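Side-chain contact in uncharacterized protein (Wolinella succinogenes, PDB 3JYG), which is of unknown function but belongs to the 6-pyruvoyl tetrahydropterin synthase family and carries a zinc ion held by three histidines: residues P95-K100 against A111-E116. Numbering follows the deposited sequence.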
ATOM      1  N   PRO A  95     -27.345  20.383  22.615  1.00 24.08           N
ATOM      2  CA  PRO A  95     -28.052  20.821  23.821  1.00 24.74           C
ATOM      3  C   PRO A  95     -29.468  20.259  23.987  1.00 25.70           C
ATOM      4  O   PRO A  95     -29.891  20.026  25.127  1.00 26.73           O
ATOM      5  CB  PRO A  95     -28.055  22.363  23.682  1.00 26.20           C
ATOM      6  CG  PRO A  95     -27.989  22.627  22.207  1.00 24.17           C
ATOM      7  CD  PRO A  95     -26.966  21.551  21.772  1.00 23.44           C
ATOM      8  N   HIS A  96     -30.172  19.979  22.880  1.00 25.24           N
ATOM      9  CA  HIS A  96     -31.511  19.404  22.933  1.00 24.89           C
ATOM     10  C   HIS A  96     -31.523  17.962  23.378  1.00 24.25           C
ATOM     11  O   HIS A  96     -32.592  17.404  23.580  1.00 23.97           O
ATOM     12  CB  HIS A  96     -32.209  19.509  21.561  1.00 25.01           C
ATOM     13  CG  HIS A  96     -32.466  20.915  21.126  1.00 26.72           C
ATOM     14  ND1 HIS A  96     -31.475  21.725  20.606  1.00 28.69           N
ATOM     15  CD2 HIS A  96     -33.592  21.669  21.157  1.00 29.32           C
ATOM     16  CE1 HIS A  96     -31.984  22.911  20.316  1.00 29.12           C
ATOM     17  NE2 HIS A  96     -33.269  22.899  20.633  1.00 29.47           N
ATOM     18  N   PHE A  97     -30.337  17.348  23.469  1.00 23.56           N
ATOM     19  CA  PHE A  97     -30.183  15.935  23.806  1.00 23.17           C
ATOM     20  C   PHE A  97     -29.111  15.806  24.899  1.00 23.01           C
ATOM     21  O   PHE A  97     -28.360  14.828  24.940  1.00 22.37           O
ATOM     22  CB  PHE A  97     -29.777  15.122  22.548  1.00 23.27           C
ATOM     23  CG  PHE A  97     -30.832  15.115  21.461  1.00 23.31           C
ATOM     24  CD1 PHE A  97     -30.818  16.079  20.448  1.00 21.64           C
ATOM     25  CD2 PHE A  97     -31.856  14.172  21.486  1.00 23.52           C
ATOM     26  CE1 PHE A  97     -31.808  16.106  19.470  1.00 21.99           C
ATOM     27  CE2 PHE A  97     -32.833  14.170  20.516  1.00 20.87           C
ATOM     28  CZ  PHE A  97     -32.817  15.138  19.494  1.00 23.81           C
ATOM     29  N   ALA A  98     -29.034  16.797  25.782  1.00 23.42           N
ATOM     30  CA  ALA A  98     -27.961  16.835  26.791  1.00 24.63           C
ATOM     31  C   ALA A  98     -28.019  15.628  27.753  1.00 25.02           C
ATOM     32  O   ALA A  98     -26.995  15.196  28.268  1.00 24.89           O
ATOM     33  CB  ALA A  98     -27.979  18.173  27.569  1.00 24.81           C
ATOM     34  N   ASP A  99     -29.205  15.032  27.918  1.00 25.83           N
ATOM     35  CA  ASP A  99     -29.337  13.875  28.805  1.00 26.34           C
ATOM     36  C   ASP A  99     -28.959  12.574  28.104  1.00 26.48           C
ATOM     37  O   ASP A  99     -28.926  11.515  28.730  1.00 25.69           O
ATOM     38  CB  ASP A  99     -30.751  13.796  29.422  1.00 26.45           C
ATOM     39  CG  ASP A  99     -31.841  13.355  28.433  1.00 29.05           C
ATOM     40  OD1 ASP A  99     -31.577  13.033  27.245  1.00 30.00           O
ATOM     41  OD2 ASP A  99     -33.009  13.339  28.874  1.00 30.57           O
ATOM     42  N   LYS A 100     -28.729  12.654  26.782  1.00 26.11           N
ATOM     43  CA  LYS A 100     -28.306  11.499  25.987  1.00 25.76           C
ATOM     44  C   LYS A 100     -29.301  10.348  26.086  1.00 27.09           C
ATOM     45  O   LYS A 100     -28.912   9.186  25.909  1.00 26.77           O
ATOM     46  CB  LYS A 100     -26.935  10.970  26.431  1.00 25.38           C
ATOM     47  CG  LYS A 100     -25.834  12.013  26.625  1.00 24.44           C
ATOM     48  CD  LYS A 100     -24.599  11.286  27.184  1.00 19.82           C
ATOM     49  CE  LYS A 100     -23.479  12.259  27.366  1.00 22.03           C
ATOM     50  NZ  LYS A 100     -22.221  11.655  27.911  1.00 17.62           N
ATOM     51  N   ALA A 111     -25.505   5.785  16.900  1.00 15.32           N
ATOM     52  CA  ALA A 111     -26.809   6.391  17.093  1.00 15.94           C
ATOM     53  C   ALA A 111     -27.051   7.644  16.252  1.00 16.86           C
ATOM     54  O   ALA A 111     -26.119   8.387  15.900  1.00 16.45           O
ATOM     55  CB  ALA A 111     -27.056   6.693  18.587  1.00 14.83           C
ATOM     56  N   ARG A 112     -28.331   7.863  15.961  1.00 18.45           N
ATOM     57  CA  ARG A 112     -28.830   9.166  15.526  1.00 19.42           C
ATOM     58  C   ARG A 112     -29.741   9.737  16.605  1.00 19.34           C
ATOM     59  O   ARG A 112     -30.274   8.989  17.452  1.00 20.05           O
ATOM     60  CB  ARG A 112     -29.585   9.046  14.213  1.00 20.35           C
ATOM     61  CG  ARG A 112     -28.715   8.473  13.102  1.00 22.67           C
ATOM     62  CD  ARG A 112     -29.397   8.578  11.782  1.00 29.20           C
ATOM     63  NE  ARG A 112     -29.012   9.844  11.187  1.00 37.52           N
ATOM     64  CZ  ARG A 112     -29.842  10.753  10.684  1.00 36.62           C
ATOM     65  NH1 ARG A 112     -31.166  10.551  10.653  1.00 35.19           N
ATOM     66  NH2 ARG A 112     -29.317  11.851  10.179  1.00 35.38           N
ATOM     67  N   VAL A 113     -29.926  11.051  16.618  1.00 18.74           N
ATOM     68  CA  VAL A 113     -30.888  11.603  17.571  1.00 19.58           C
ATOM     69  C   VAL A 113     -32.309  11.116  17.207  1.00 20.16           C
ATOM     70  O   VAL A 113     -32.567  10.729  16.063  1.00 19.89           O
ATOM     71  CB  VAL A 113     -30.787  13.138  17.671  1.00 19.37           C
ATOM     72  CG1 VAL A 113     -29.387  13.530  18.155  1.00 17.64           C
ATOM     73  CG2 VAL A 113     -31.132  13.790  16.313  1.00 18.41           C
ATOM     74  N   ASP A 114     -33.184  11.048  18.207  1.00 21.32           N
ATOM     75  CA  ASP A 114     -34.602  10.845  17.992  1.00 23.60           C
ATOM     76  C   ASP A 114     -35.151  12.188  17.529  1.00 23.84           C
ATOM     77  O   ASP A 114     -35.226  13.118  18.326  1.00 22.61           O
ATOM     78  CB  ASP A 114     -35.314  10.458  19.313  1.00 24.35           C
ATOM     79  CG  ASP A 114     -36.801  10.123  19.103  1.00 27.49           C
ATOM     80  OD1 ASP A 114     -37.383  10.491  18.047  1.00 24.83           O
ATOM     81  OD2 ASP A 114     -37.376   9.480  20.008  1.00 30.69           O
ATOM     82  N   PHE A 115     -35.531  12.287  16.259  1.00 25.09           N
ATOM     83  CA  PHE A 115     -36.031  13.558  15.725  1.00 26.78           C
ATOM     84  C   PHE A 115     -37.398  14.008  16.234  1.00 28.38           C
ATOM     85  O   PHE A 115     -37.726  15.199  16.184  1.00 28.50           O
ATOM     86  CB  PHE A 115     -35.965  13.558  14.209  1.00 27.48           C
ATOM     87  CG  PHE A 115     -34.562  13.694  13.679  1.00 29.28           C
ATOM     88  CD1 PHE A 115     -34.025  14.951  13.431  1.00 31.85           C
ATOM     89  CD2 PHE A 115     -33.774  12.570  13.449  1.00 30.32           C
ATOM     90  CE1 PHE A 115     -32.711  15.091  12.938  1.00 30.47           C
ATOM     91  CE2 PHE A 115     -32.454  12.710  12.959  1.00 32.52           C
ATOM     92  CZ  PHE A 115     -31.937  13.978  12.708  1.00 28.11           C
ATOM     93  N   GLU A 116     -38.180  13.072  16.758  1.00 29.79           N
ATOM     94  CA  GLU A 116     -39.418  13.425  17.488  1.00 31.68           C
ATOM     95  C   GLU A 116     -39.196  14.497  18.535  1.00 31.64           C
ATOM     96  O   GLU A 116     -40.031  15.380  18.691  1.00 32.50           O
ATOM     97  CB  GLU A 116     -40.068  12.198  18.145  1.00 32.23           C
ATOM     98  CG  GLU A 116     -40.620  11.183  17.127  1.00 36.36           C
ATOM     99  CD  GLU A 116     -41.823  11.723  16.341  1.00 43.89           C
ATOM    100  OE1 GLU A 116     -42.678  12.448  16.939  1.00 46.67           O
ATOM    101  OE2 GLU A 116     -41.904  11.429  15.120  1.00 46.52           O
TER
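The ring of Phe97 takes Val113 on one face and the backbone carbonyl of Asp114 at its edge, so that the loop after helix 90-93 meets the end of strand 110-113 through this ring. It is an example of one aromatic ring using its face for a C-H group and its edge for a carbonyl oxygen. The CH-pi contact, in a member of the 6-pyruvoyl tetrahydropterin synthase family, is made near one margin of its mixed sheet, where strand 110-113 pairs with 103-105 and the chain runs out into a loop. Val113 CB stands 3.6 Å from the centroid of the Phe97 ring, 20° off the ring normal and shifted toward the rim on the CZ side. The two side chains cross at about a right angle. CB lies over the face, with CG1 3.7 Å from Phe97 CD1 and CG2 3.8 Å from Phe97 CZ, both methyls also near CE1. The CB of Phe97 already points at the strand, and with CG anti to the carbonyl carbon (chi1 -64°) the ring is laid against Val113.

At the rim the interaction changes character. Asp114 O lies in the plane of the ring, 3.4 Å from both CE2 and CZ of Phe97, where the weakly positive ring hydrogens probably suit a carbonyl oxygen. Tyr129 of helix 123-131 meets the Phe97 ring edge-to-face and also touches Val113, which joins the helix to the same buried cluster. Phe97 also opens a type I beta turn that runs to Lys100, closed by Lys100 N to Phe97 O.

Val113 CG2 also sits over a second ring, that of Phe115 just past the strand end, 3.6 Å above its plane and toward its rim. Asp114 then shapes the exit as an Asx turn: its OD1 accepts from Glu116 N at 3.0 Å, and the donor approaches from above the carboxylate plane, 38° out of it.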